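Local coordinates for xylanase and alpha-amylase inhibitor protein (Scadoxus multiflorus, PDB 3MU7) that probably inhibits both xylanase and alpha-amylase, using a TIM barrel of the glycosyl hydrolase family 18 type as its scaffold, at residues V7-S12 / E19-S24; I121-E126 / L135-L140; S142-G147 / S171-A176; I251-S256 / S262-K267. One frame throughout, in Å; residues are numbered along the deposited sequence.

In the fold
All four contacts belong to one TIM barrel and illustrate how such a barrel holds its outer layer: three join a helix to a barrel strand, and contact 3 ties the C-terminal part of a helix to a loop. Contacts 1, 2, 3 and 4 follow one another along the chain. Strands 5-9 and 248-254 pair to close the barrel, so contacts 1 and 4 have centres about 11 Å apart. Contacts 2 and 3 share helix 133-144 at a similar spacing of 10 Å, on the opposite side of the chain's centre. Contacts 3 and 4 lie farthest apart, about 28 Å between centres. The barrel interior links the two halves, because Tyr8 OH is hydrogen-bonded to Asp122 and His124 of contact 2.

Contact 1 of 4, residues V7-S12 / E19-S24; sequences VYWGQS and EATCDS
Thr21 OG1 comes obliquely to the CD1-NE1 side of the Trp9 indole, 3.4 Å from Trp9 CD1. The neighbouring Trp9 NE1 is no donor to this oxygen; its N-H is taken by Arg16 O. Trp9 CG stands anti to the backbone N (chi1 -176°), which sets CD1 of the ring beside Thr21. The hydroxyl it meets is itself well gripped: Thr21 OG1 is hydrogen-bonded to Ser17 O one turn back, to Arg16 NE and to Ser256 OG. Its rotation is therefore largely fixed. The methyl branch of Thr21 does separate work, with CG2 loosely packed 4.3 Å from Val7 CG1. Three residues on, Ser24 OG donates to Thr21 O over 2.8 Å, and the carbonyl also accepts from Ser24 N, so this buried residue is held by its backbone as well. The contact is a strand-to-helix step of the beta-alpha-beta unit formed by strand 5-9, helix 18-23 and strand 29-37. Helix 18-23 is further pinned to helix 56-65 by the Cys22-Cys63 disulfide, while Leu56 of that second helix also touches Trp9.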
loop_
_atom_site.group_PDB
_atom_site.type_symbol
_atom_site.label_atom_id
_atom_site.label_comp_id
_atom_site.label_asym_id
_atom_site.label_seq_id
_atom_site.Cartn_x
_atom_site.Cartn_y
_atom_site.Cartn_z
ATOM N N VAL A 7 -6.236 0.141 3.169
ATOM C CA VAL A 7 -5.728 0.725 4.400
ATOM C C VAL A 7 -4.411 0.073 4.795
ATOM O O VAL A 7 -4.249 -1.145 4.652
ATOM C CB VAL A 7 -6.789 0.637 5.546
ATOM C CG1 VAL A 7 -7.011 -0.797 6.009
ATOM C CG2 VAL A 7 -6.416 1.540 6.719
ATOM N N TYR A 8 -3.475 0.878 5.282
ATOM C CA TYR A 8 -2.254 0.341 5.864
ATOM C C TYR A 8 -2.505 -0.122 7.289
ATOM O O TYR A 8 -3.190 0.551 8.066
ATOM C CB TYR A 8 -1.139 1.373 5.834
ATOM C CG TYR A 8 -0.439 1.458 4.497
ATOM C CD1 TYR A 8 -0.868 2.353 3.516
ATOM C CD2 TYR A 8 0.644 0.632 4.207
ATOM C CE1 TYR A 8 -0.220 2.434 2.286
ATOM C CE2 TYR A 8 1.303 0.709 2.980
ATOM C CZ TYR A 8 0.857 1.607 2.026
ATOM O OH TYR A 8 1.487 1.717 0.807
ATOM N N TRP A 9 -1.920 -1.266 7.615
ATOM C CA TRP A 9 -2.002 -1.866 8.942
ATOM C C TRP A 9 -0.582 -2.209 9.383
ATOM O O TRP A 9 0.284 -2.471 8.542
ATOM C CB TRP A 9 -2.879 -3.127 8.902
ATOM C CG TRP A 9 -3.092 -3.731 10.254
ATOM C CD1 TRP A 9 -4.115 -3.463 11.110
ATOM C CD2 TRP A 9 -2.241 -4.674 10.921
ATOM N NE1 TRP A 9 -3.963 -4.190 12.271
ATOM C CE2 TRP A 9 -2.819 -4.932 12.183
ATOM C CE3 TRP A 9 -1.059 -5.338 10.571
ATOM C CZ2 TRP A 9 -2.245 -5.811 13.106
ATOM C CZ3 TRP A 9 -0.486 -6.213 11.492
ATOM C CH2 TRP A 9 -1.088 -6.443 12.741
ATOM N N GLY A 10 -0.331 -2.188 10.692
ATOM C CA GLY A 10 0.950 -2.633 11.229
ATOM C C GLY A 10 1.783 -1.543 11.868
ATOM O O GLY A 10 2.911 -1.799 12.283
ATOM N N GLN A 11 1.216 -0.339 11.951
ATOM C CA GLN A 11 1.932 0.869 12.366
ATOM C C GLN A 11 1.966 1.142 13.867
ATOM O O GLN A 11 2.637 2.075 14.292
ATOM C CB GLN A 11 1.372 2.096 11.625
ATOM C CG GLN A 11 1.685 2.116 10.126
ATOM C CD GLN A 11 0.973 1.010 9.345
ATOM O OE1 GLN A 11 -0.255 0.906 9.373
ATOM N NE2 GLN A 11 1.742 0.200 8.629
ATOM N N SER A 12 1.269 0.343 14.674
ATOM C CA SER A 12 1.308 0.552 16.120
ATOM C C SER A 12 1.080 -0.738 16.866
ATOM O O SER A 12 0.115 -1.454 16.602
ATOM C CB SER A 12 0.254 1.565 16.572
ATOM O OG SER A 12 0.364 1.778 17.977
ATOM N N GLU A 19 -7.264 -8.995 12.241
ATOM C CA GLU A 19 -8.563 -9.637 12.035
ATOM C C GLU A 19 -9.733 -8.685 12.325
ATOM O O GLU A 19 -10.705 -8.668 11.572
ATOM C CB GLU A 19 -8.678 -10.963 12.801
ATOM C CG GLU A 19 -8.527 -10.838 14.306
ATOM C CD GLU A 19 -8.218 -12.153 15.006
ATOM O OE1 GLU A 19 -8.097 -13.200 14.333
ATOM O OE2 GLU A 19 -8.065 -12.124 16.246
ATOM N N ALA A 20 -9.634 -7.874 13.379
ATOM C CA ALA A 20 -10.696 -6.910 13.684
ATOM C C ALA A 20 -10.774 -5.797 12.640
ATOM O O ALA A 20 -11.855 -5.299 12.321
ATOM C CB ALA A 20 -10.525 -6.342 15.078
ATOM N N THR A 21 -9.625 -5.421 12.095
ATOM C CA THR A 21 -9.574 -4.442 11.013
ATOM C C THR A 21 -10.386 -4.956 9.824
ATOM O O THR A 21 -11.247 -4.254 9.282
ATOM C CB THR A 21 -8.106 -4.150 10.652
ATOM O OG1 THR A 21 -7.490 -3.507 11.770
ATOM C CG2 THR A 21 -7.976 -3.250 9.436
ATOM N N CYS A 22 -10.156 -6.209 9.455
ATOM C CA CYS A 22 -10.920 -6.819 8.380
ATOM C C CYS A 22 -12.399 -6.946 8.711
ATOM O O CYS A 22 -13.239 -6.737 7.840
ATOM C CB CYS A 22 -10.317 -8.164 8.008
ATOM S SG CYS A 22 -8.703 -7.900 7.273
ATOM N N ASP A 23 -12.710 -7.254 9.967
ATOM C CA ASP A 23 -14.103 -7.399 10.414
ATOM C C ASP A 23 -14.922 -6.114 10.354
ATOM O O ASP A 23 -16.148 -6.162 10.392
ATOM C CB ASP A 23 -14.155 -7.982 11.827
ATOM C CG ASP A 23 -13.877 -9.461 11.855
ATOM O OD1 ASP A 23 -14.010 -10.118 10.808
ATOM O OD2 ASP A 23 -13.536 -9.957 12.948
ATOM N N SER A 24 -14.262 -4.964 10.261
ATOM C CA SER A 24 -14.979 -3.701 10.115
ATOM C C SER A 24 -15.847 -3.697 8.859
ATOM O O SER A 24 -16.868 -3.014 8.812
ATOM C CB SER A 24 -14.006 -2.527 10.051
ATOM O OG SER A 24 -13.361 -2.469 8.791
#

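Contact 2 of 4, residues I121-E126 / L135-L140; sequences IDFHIE and LLANIL
Phe123 and Ala137 are the closest backbone pair where strand 121-125 and helix 135-140 run almost exactly antiparallel, at 178°, with their axes 11.5 Å apart. The phenyl ring of Phe123 spans that gap and supplies every close contact across it. Its outer end meets three residues of the helix. Leu136 offers its CD2 branch, 3.7 Å from Phe123 CZ, approaching the ring obliquely as the two side chains slide past each other in opposite directions. The trans placement of Leu136 CG relative to N (chi1 174°) sets CD2 alongside the ring. Leu140, one turn further on, arrives at the edge of the ring, near its plane, with CD1 4.0 Å from Phe123 CE2. From another side, Ala137 has so short a side chain that the ring tip reaches its backbone, CZ standing 4.0 Å from Ala137 CA.

Phe123 also meets the ring of Phe174 edge-to-face, and Leu136 continues onto Ile74 of the adjacent strand. This is the strand-to-helix half of the beta-alpha-beta unit completed by strand 151-154. Side chains alternate along the strand: Asp122 is turned to the barrel interior, where its carboxylate is hydrogen-bonded to Tyr8, Ser73, Thr153 and Trp178. By family comparison, Glu126 probably occupies the position of the catalytic acid in family 18 chitinases. Chemically, the two sides of the strand contrast sharply: polar groups satisfy one another inside, whereas strand and helix adhere outside through buried hydrocarbon alone.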
loop_
_atom_site.group_PDB
_atom_site.type_symbol
_atom_site.label_atom_id
_atom_site.label_comp_id
_atom_site.label_asym_id
_atom_site.label_seq_id
_atom_site.Cartn_x
_atom_site.Cartn_y
_atom_site.Cartn_z
ATOM N N ILE A 121 2.193 -7.741 -3.281
ATOM C CA ILE A 121 3.272 -6.926 -2.738
ATOM C C ILE A 121 3.047 -5.472 -3.103
ATOM O O ILE A 121 2.770 -5.151 -4.263
ATOM C CB ILE A 121 4.659 -7.377 -3.293
ATOM C CG1 ILE A 121 4.936 -8.868 -3.022
ATOM C CG2 ILE A 121 5.783 -6.468 -2.779
ATOM C CD1 ILE A 121 4.994 -9.252 -1.554
ATOM N N ASP A 122 3.192 -4.609 -2.104
ATOM C CA ASP A 122 3.052 -3.168 -2.260
ATOM C C ASP A 122 4.424 -2.500 -2.190
ATOM O O ASP A 122 5.170 -2.700 -1.231
ATOM C CB ASP A 122 2.144 -2.645 -1.146
ATOM C CG ASP A 122 2.016 -1.143 -1.140
ATOM O OD1 ASP A 122 1.482 -0.587 -2.123
ATOM O OD2 ASP A 122 2.421 -0.523 -0.136
ATOM N N PHE A 123 4.753 -1.711 -3.209
ATOM C CA PHE A 123 6.035 -0.994 -3.280
ATOM C C PHE A 123 5.857 0.382 -2.637
ATOM O O PHE A 123 5.390 1.330 -3.287
ATOM C CB PHE A 123 6.463 -0.784 -4.739
ATOM C CG PHE A 123 7.079 -1.989 -5.415
ATOM C CD1 PHE A 123 8.229 -1.829 -6.183
ATOM C CD2 PHE A 123 6.508 -3.260 -5.326
ATOM C CE1 PHE A 123 8.803 -2.912 -6.861
ATOM C CE2 PHE A 123 7.083 -4.347 -5.995
ATOM C CZ PHE A 123 8.233 -4.169 -6.762
ATOM N N HIS A 124 6.226 0.509 -1.370
ATOM C CA HIS A 124 6.158 1.801 -0.663
ATOM C C HIS A 124 7.588 2.347 -0.541
ATOM O O HIS A 124 8.118 2.562 0.554
ATOM C CB HIS A 124 5.486 1.616 0.705
ATOM C CG HIS A 124 5.065 2.893 1.378
ATOM N ND1 HIS A 124 3.741 3.190 1.618
ATOM C CD2 HIS A 124 5.780 3.929 1.881
ATOM C CE1 HIS A 124 3.658 4.355 2.237
ATOM N NE2 HIS A 124 4.879 4.824 2.410
ATOM N N ILE A 125 8.208 2.570 -1.695
ATOM C CA ILE A 125 9.608 2.978 -1.769
ATOM C C ILE A 125 9.689 4.489 -1.672
ATOM O O ILE A 125 9.269 5.203 -2.587
ATOM C CB ILE A 125 10.277 2.458 -3.063
ATOM C CG1 ILE A 125 10.088 0.937 -3.216
ATOM C CG2 ILE A 125 11.747 2.871 -3.116
ATOM C CD1 ILE A 125 10.492 0.095 -1.995
ATOM N N GLU A 126 10.241 4.962 -0.558
ATOM C CA GLU A 126 10.221 6.376 -0.218
ATOM C C GLU A 126 11.587 7.047 -0.358
ATOM O O GLU A 126 11.693 8.263 -0.223
ATOM C CB GLU A 126 9.655 6.556 1.198
ATOM C CG GLU A 126 9.227 7.982 1.546
ATOM C CD GLU A 126 7.989 8.479 0.757
ATOM O OE1 GLU A 126 6.909 7.806 0.824
ATOM O OE2 GLU A 126 8.096 9.511 0.124
ATOM N N LEU A 135 13.912 -3.973 -12.015
ATOM C CA LEU A 135 14.260 -5.391 -12.073
ATOM C C LEU A 135 13.483 -6.218 -11.039
ATOM O O LEU A 135 13.014 -7.305 -11.348
ATOM C CB LEU A 135 15.769 -5.600 -11.914
ATOM C CG LEU A 135 16.283 -7.046 -11.975
ATOM C CD1 LEU A 135 15.922 -7.745 -13.282
ATOM C CD2 LEU A 135 17.782 -7.082 -11.749
ATOM N N LEU A 136 13.346 -5.696 -9.821
ATOM C CA LEU A 136 12.552 -6.373 -8.806
ATOM C C LEU A 136 11.123 -6.598 -9.303
ATOM O O LEU A 136 10.596 -7.710 -9.211
ATOM C CB LEU A 136 12.529 -5.567 -7.510
ATOM C CG LEU A 136 11.608 -6.104 -6.410
ATOM C CD1 LEU A 136 12.074 -7.466 -5.908
ATOM C CD2 LEU A 136 11.531 -5.122 -5.265
ATOM N N ALA A 137 10.504 -5.542 -9.829
ATOM C CA ALA A 137 9.163 -5.659 -10.386
ATOM C C ALA A 137 9.128 -6.645 -11.552
ATOM O O ALA A 137 8.193 -7.428 -11.662
ATOM C CB ALA A 137 8.629 -4.301 -10.810
ATOM N N ASN A 138 10.146 -6.614 -12.412
ATOM C CA ASN A 138 10.208 -7.546 -13.541
ATOM C C ASN A 138 10.219 -8.999 -13.091
ATOM O O ASN A 138 9.534 -9.840 -13.665
ATOM C CB ASN A 138 11.436 -7.283 -14.415
ATOM C CG ASN A 138 11.315 -6.045 -15.261
ATOM O OD1 ASN A 138 10.241 -5.487 -15.446
ATOM N ND2 ASN A 138 12.436 -5.621 -15.800
ATOM N N ILE A 139 11.006 -9.291 -12.066
ATOM C CA ILE A 139 11.112 -10.661 -11.590
ATOM C C ILE A 139 9.827 -11.100 -10.879
ATOM O O ILE A 139 9.314 -12.186 -11.137
ATOM C CB ILE A 139 12.367 -10.885 -10.718
ATOM C CG1 ILE A 139 13.635 -10.521 -11.506
ATOM C CG2 ILE A 139 12.428 -12.334 -10.239
ATOM C CD1 ILE A 139 14.906 -10.517 -10.681
ATOM N N LEU A 140 9.283 -10.244 -10.019
ATOM C CA LEU A 140 8.003 -10.554 -9.391
ATOM C C LEU A 140 6.893 -10.727 -10.431
ATOM O O LEU A 140 6.083 -11.646 -10.330
ATOM C CB LEU A 140 7.614 -9.488 -8.374
ATOM C CG LEU A 140 8.439 -9.453 -7.089
ATOM C CD1 LEU A 140 8.105 -8.206 -6.304
ATOM C CD2 LEU A 140 8.208 -10.691 -6.235
#

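Contact 3 of 4, residues S142-G147 / S171-A176; sequences SFRLSG and SATFDA
Arg144 closes on Thr173 O end-on, using two nitrogens for a single acceptor. NH1 and NH2 of Arg144 each donate to Thr173 O over 2.9 Å; the NH1 bond runs nearly straight on from the C=O, while the NH2 bond, in the carbonyl plane, uses a lone pair. The oxygen lies in the guanidinium plane. Arg144 NH1 also forms a salt bridge to Asp175 OD2 at 2.8 Å, but the hydrogen bond in it is weak, bent to 118°, and the carboxylate is turned 77° from the guanidinium. A bend at chi3 (59°) of Arg144 brings the group there. In the TIM barrel this fastens the C-terminal part of helix 133-144 to the loop that leads into strand 176-180. Asp175 OD2 accepts from Leu152 N too, so the same carboxylate reaches the intervening strand 151-154. Thr173 itself is buried: its CG2 sits 3.8 Å above the Phe174 ring, over the centre, and touches Ala137. Beyond the arginine, Leu145, Ser146 and Gly147 are exposed to solvent. There the chain secures itself locally: Ser146 OG and Leu145 N reach Ser142 O from opposite faces of its carbonyl plane, the hydroxyl at 3.1 Å.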
loop_
_atom_site.group_PDB
_atom_site.type_symbol
_atom_site.label_atom_id
_atom_site.label_comp_id
_atom_site.label_asym_id
_atom_site.label_seq_id
_atom_site.Cartn_x
_atom_site.Cartn_y
_atom_site.Cartn_z
ATOM N N SER A 142 7.264 -11.669 -13.527
ATOM C CA SER A 142 7.534 -12.974 -14.133
ATOM C C SER A 142 6.905 -14.097 -13.306
ATOM O O SER A 142 6.288 -15.011 -13.853
ATOM C CB SER A 142 9.039 -13.200 -14.278
ATOM O OG SER A 142 9.312 -14.471 -14.852
ATOM N N PHE A 143 7.059 -14.021 -11.984
ATOM C CA PHE A 143 6.454 -15.000 -11.078
ATOM C C PHE A 143 4.922 -14.968 -11.127
ATOM O O PHE A 143 4.278 -16.010 -11.018
ATOM C CB PHE A 143 6.927 -14.775 -9.637
ATOM C CG PHE A 143 8.402 -15.022 -9.417
ATOM C CD1 PHE A 143 9.128 -15.875 -10.244
ATOM C CD2 PHE A 143 9.062 -14.409 -8.356
ATOM C CE1 PHE A 143 10.485 -16.097 -10.024
ATOM C CE2 PHE A 143 10.410 -14.632 -8.120
ATOM C CZ PHE A 143 11.128 -15.478 -8.954
ATOM N N ARG A 144 4.354 -13.773 -11.294
ATOM C CA ARG A 144 2.907 -13.559 -11.451
ATOM C C ARG A 144 2.358 -14.363 -12.643
ATOM O O ARG A 144 1.187 -14.773 -12.647
ATOM C CB ARG A 144 2.648 -12.048 -11.632
ATOM C CG ARG A 144 1.203 -11.550 -11.654
ATOM C CD ARG A 144 1.120 -10.021 -11.409
ATOM N NE ARG A 144 1.863 -9.216 -12.387
ATOM C CZ ARG A 144 1.880 -7.880 -12.438
ATOM N NH1 ARG A 144 1.193 -7.153 -11.562
ATOM N NH2 ARG A 144 2.598 -7.262 -13.369
ATOM N N LEU A 145 3.229 -14.599 -13.626
ATOM C CA LEU A 145 2.897 -15.279 -14.881
ATOM C C LEU A 145 3.222 -16.772 -14.889
ATOM O O LEU A 145 2.894 -17.470 -15.854
ATOM C CB LEU A 145 3.659 -14.618 -16.034
ATOM C CG LEU A 145 3.238 -13.226 -16.506
ATOM C CD1 LEU A 145 4.353 -12.593 -17.323
ATOM C CD2 LEU A 145 1.955 -13.299 -17.323
ATOM N N SER A 146 3.872 -17.259 -13.835
ATOM C CA SER A 146 4.408 -18.625 -13.824
ATOM C C SER A 146 3.929 -19.489 -12.664
ATOM O O SER A 146 4.244 -20.679 -12.594
ATOM C CB SER A 146 5.937 -18.591 -13.846
ATOM O OG SER A 146 6.453 -17.889 -12.732
ATOM N N GLY A 147 3.180 -18.892 -11.747
ATOM C CA GLY A 147 2.626 -19.636 -10.630
ATOM C C GLY A 147 1.380 -18.972 -10.104
ATOM O O GLY A 147 0.533 -18.509 -10.873
ATOM N N SER A 171 6.322 1.314 -16.549
ATOM C CA SER A 171 6.363 0.000 -17.188
ATOM C C SER A 171 4.993 -0.674 -17.249
ATOM O O SER A 171 4.858 -1.724 -17.874
ATOM C CB SER A 171 7.355 -0.920 -16.481
ATOM O OG SER A 171 6.816 -1.411 -15.265
ATOM N N ALA A 172 3.998 -0.080 -16.583
ATOM C CA ALA A 172 2.610 -0.580 -16.525
ATOM C C ALA A 172 2.453 -1.838 -15.673
ATOM O O ALA A 172 1.438 -2.520 -15.740
ATOM C CB ALA A 172 2.014 -0.790 -17.935
ATOM N N THR A 173 3.446 -2.119 -14.841
ATOM C CA THR A 173 3.494 -3.369 -14.082
ATOM C C THR A 173 2.516 -3.424 -12.900
ATOM O O THR A 173 2.124 -4.513 -12.485
ATOM C CB THR A 173 4.951 -3.670 -13.617
ATOM O OG1 THR A 173 5.094 -5.045 -13.215
ATOM C CG2 THR A 173 5.389 -2.728 -12.499
ATOM N N PHE A 174 2.113 -2.271 -12.364
ATOM C CA PHE A 174 1.276 -2.261 -11.163
ATOM C C PHE A 174 -0.199 -2.411 -11.472
ATOM O O PHE A 174 -0.745 -1.723 -12.347
ATOM C CB PHE A 174 1.520 -1.010 -10.317
ATOM C CG PHE A 174 2.927 -0.909 -9.809
ATOM C CD1 PHE A 174 3.787 0.057 -10.312
ATOM C CD2 PHE A 174 3.401 -1.798 -8.843
ATOM C CE1 PHE A 174 5.100 0.139 -9.858
ATOM C CE2 PHE A 174 4.704 -1.723 -8.387
ATOM C CZ PHE A 174 5.557 -0.749 -8.888
ATOM N N ASP A 175 -0.842 -3.319 -10.747
ATOM C CA ASP A 175 -2.281 -3.510 -10.830
ATOM C C ASP A 175 -3.046 -2.316 -10.289
ATOM O O ASP A 175 -4.142 -2.007 -10.759
ATOM C CB ASP A 175 -2.669 -4.761 -10.053
ATOM C CG ASP A 175 -2.041 -5.997 -10.632
ATOM O OD1 ASP A 175 -2.469 -6.418 -11.727
ATOM O OD2 ASP A 175 -1.096 -6.530 -10.027
ATOM N N ALA A 176 -2.467 -1.658 -9.285
ATOM C CA ALA A 176 -3.069 -0.486 -8.674
ATOM C C ALA A 176 -1.980 0.354 -8.062
ATOM O O ALA A 176 -0.924 -0.148 -7.675
ATOM C CB ALA A 176 -4.078 -0.880 -7.607
#

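Contact 4 of 4, residues I251-S256 / S262-K267; sequences IMLWDS and SQFSNK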
loop_
_atom_site.group_PDB
_atom_site.type_symbol
_atom_site.label_atom_id
_atom_site.label_comp_id
_atom_site.label_asym_id
_atom_site.label_seq_id
_atom_site.Cartn_x
_atom_site.Cartn_y
_atom_site.Cartn_z
ATOM N N ILE A 251 -10.198 4.988 -2.476
ATOM C CA ILE A 251 -9.239 5.700 -1.637
ATOM C C ILE A 251 -8.363 4.741 -0.846
ATOM O O ILE A 251 -8.719 3.585 -0.622
ATOM C CB ILE A 251 -9.900 6.727 -0.677
ATOM C CG1 ILE A 251 -10.798 6.028 0.348
ATOM C CG2 ILE A 251 -10.639 7.817 -1.466
ATOM C CD1 ILE A 251 -11.306 6.936 1.462
ATOM N N MET A 252 -7.202 5.247 -0.456
ATOM C CA MET A 252 -6.324 4.569 0.482
ATOM C C MET A 252 -6.244 5.441 1.731
ATOM O O MET A 252 -6.266 6.672 1.629
ATOM C CB MET A 252 -4.952 4.334 -0.152
ATOM C CG MET A 252 -3.888 3.749 0.782
ATOM S SD MET A 252 -3.006 4.973 1.785
ATOM C CE MET A 252 -1.804 5.571 0.601
ATOM N N LEU A 253 -6.171 4.807 2.902
ATOM C CA LEU A 253 -6.069 5.535 4.158
ATOM C C LEU A 253 -4.802 5.198 4.920
ATOM O O LEU A 253 -4.470 4.019 5.145
ATOM C CB LEU A 253 -7.297 5.283 5.043
ATOM C CG LEU A 253 -8.606 5.875 4.527
ATOM C CD1 LEU A 253 -9.765 5.401 5.387
ATOM C CD2 LEU A 253 -8.560 7.394 4.489
ATOM N N TRP A 254 -4.134 6.248 5.342
ATOM C CA TRP A 254 -2.988 6.158 6.237
ATOM C C TRP A 254 -3.504 6.624 7.602
ATOM O O TRP A 254 -3.681 7.793 7.814
ATOM C CB TRP A 254 -1.864 7.100 5.751
ATOM C CG TRP A 254 -0.658 6.959 6.688
ATOM C CD1 TRP A 254 -0.323 7.749 7.726
ATOM C CD2 TRP A 254 0.306 5.919 6.641
ATOM N NE1 TRP A 254 0.821 7.254 8.334
ATOM C CE2 TRP A 254 1.215 6.120 7.685
ATOM C CE3 TRP A 254 0.505 4.851 5.783
ATOM C CZ2 TRP A 254 2.300 5.254 7.907
ATOM C CZ3 TRP A 254 1.531 4.000 6.013
ATOM C CH2 TRP A 254 2.443 4.223 7.055
ATOM N N ASP A 255 -3.836 5.717 8.514
ATOM C CA ASP A 255 -3.641 4.276 8.469
ATOM C C ASP A 255 -4.663 3.668 9.488
ATOM O O ASP A 255 -5.363 4.368 10.129
ATOM C CB ASP A 255 -2.219 3.854 8.894
ATOM C CG ASP A 255 -1.813 4.423 10.256
ATOM O OD1 ASP A 255 -2.621 4.734 11.075
ATOM O OD2 ASP A 255 -0.626 4.600 10.410
ATOM N N SER A 256 -4.717 2.361 9.560
ATOM C CA SER A 256 -5.738 1.661 10.364
ATOM C C SER A 256 -5.777 2.138 11.828
ATOM O O SER A 256 -6.824 2.387 12.374
ATOM C CB SER A 256 -5.515 0.160 10.288
ATOM O OG SER A 256 -6.493 -0.570 11.027
ATOM N N SER A 262 -10.531 7.857 14.436
ATOM C CA SER A 262 -11.263 8.931 13.779
ATOM C C SER A 262 -12.578 8.509 13.151
ATOM O O SER A 262 -13.435 9.352 12.907
ATOM C CB SER A 262 -10.388 9.527 12.690
ATOM O OG SER A 262 -10.299 8.616 11.608
ATOM N N GLN A 263 -12.745 7.246 12.873
ATOM C CA GLN A 263 -13.852 6.694 12.102
ATOM C C GLN A 263 -14.033 7.327 10.723
ATOM O O GLN A 263 -15.101 7.404 10.230
ATOM C CB GLN A 263 -15.162 6.720 12.926
ATOM C CG GLN A 263 -15.052 5.865 14.140
ATOM C CD GLN A 263 -16.391 5.616 14.786
ATOM O OE1 GLN A 263 -17.315 5.136 14.199
ATOM N NE2 GLN A 263 -16.461 5.927 15.997
ATOM N N PHE A 264 -12.906 7.756 10.138
ATOM C CA PHE A 264 -12.879 8.367 8.808
ATOM C C PHE A 264 -13.564 7.490 7.764
ATOM O O PHE A 264 -14.447 7.961 7.035
ATOM C CB PHE A 264 -11.428 8.637 8.404
ATOM C CG PHE A 264 -11.269 9.552 7.214
ATOM C CD1 PHE A 264 -10.904 10.878 7.394
ATOM C CD2 PHE A 264 -11.431 9.078 5.917
ATOM C CE1 PHE A 264 -10.725 11.719 6.307
ATOM C CE2 PHE A 264 -11.257 9.917 4.827
ATOM C CZ PHE A 264 -10.907 11.240 5.028
ATOM N N SER A 265 -13.181 6.215 7.688
ATOM C CA SER A 265 -13.792 5.326 6.697
ATOM C C SER A 265 -15.283 5.086 6.970
ATOM O O SER A 265 -16.065 4.999 6.030
ATOM C CB SER A 265 -13.041 4.000 6.554
ATOM O OG SER A 265 -13.016 3.301 7.778
ATOM N N ASN A 266 -15.676 4.981 8.242
ATOM C CA ASN A 266 -17.106 4.916 8.581
ATOM C C ASN A 266 -17.860 6.112 7.996
ATOM O O ASN A 266 -18.921 5.946 7.390
ATOM C CB ASN A 266 -17.330 4.830 10.096
ATOM C CG ASN A 266 -17.164 3.419 10.642
ATOM O OD1 ASN A 266 -17.175 2.439 9.895
ATOM N ND2 ASN A 266 -17.024 3.312 11.960
ATOM N N LYS A 267 -17.287 7.307 8.143
ATOM C CA LYS A 267 -17.897 8.541 7.638
ATOM C C LYS A 267 -17.930 8.600 6.112
ATOM O O LYS A 267 -18.924 9.041 5.524
ATOM C CB LYS A 267 -17.184 9.769 8.207
ATOM C CG LYS A 267 -17.345 9.924 9.711
ATOM C CD LYS A 267 -16.508 11.075 10.237
ATOM C CE LYS A 267 -16.480 11.085 11.753
ATOM N NZ LYS A 267 -15.533 12.114 12.264
#
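Leu253, on the last strand of the TIM barrel, packs with both methyl branches against helix 264-269, the helix near the C-terminus that lies on the outside of that strand. Its CD2 meets the Phe264 ring obliquely, 3.6 Å from CD2 of the phenylalanine. The other branch diverges, placing Leu253 CD1 3.7 Å from Ser265 CB. Ile251, two residues earlier on the same side of the strand, adds a looser touch with CD1 at the ring edge, near its plane, 4.5 Å from Phe264 CE2. The Phe264 ring lies against Leu253 CD2, and Pro231 and Val234 of helix 231-242 also touch it.

A second shell holds Ser265 and Phe264. Ser265 OG, between its backbone N and carbonyl carbon (chi1 60°), is hydrogen-bonded to Asp259 and Asn26, which leaves the CB hydrogens to the leucine. The backbone of Phe264 is held by an ST turn, its N donating to Ser262 OG over 3.1 Å. Gln263, with positive phi, breaks helix 256-262 from the helix that follows. The start of helix 256-262 is a separate matter: Asp255 comes after a cis peptide, a familiar feature at this strand end in family 18 barrels, and its OD1 caps Trp258 N. Asp255 OD2, the other carboxylate oxygen, rests 3.5 Å above the plane of the Trp254 ring, offset toward its rim.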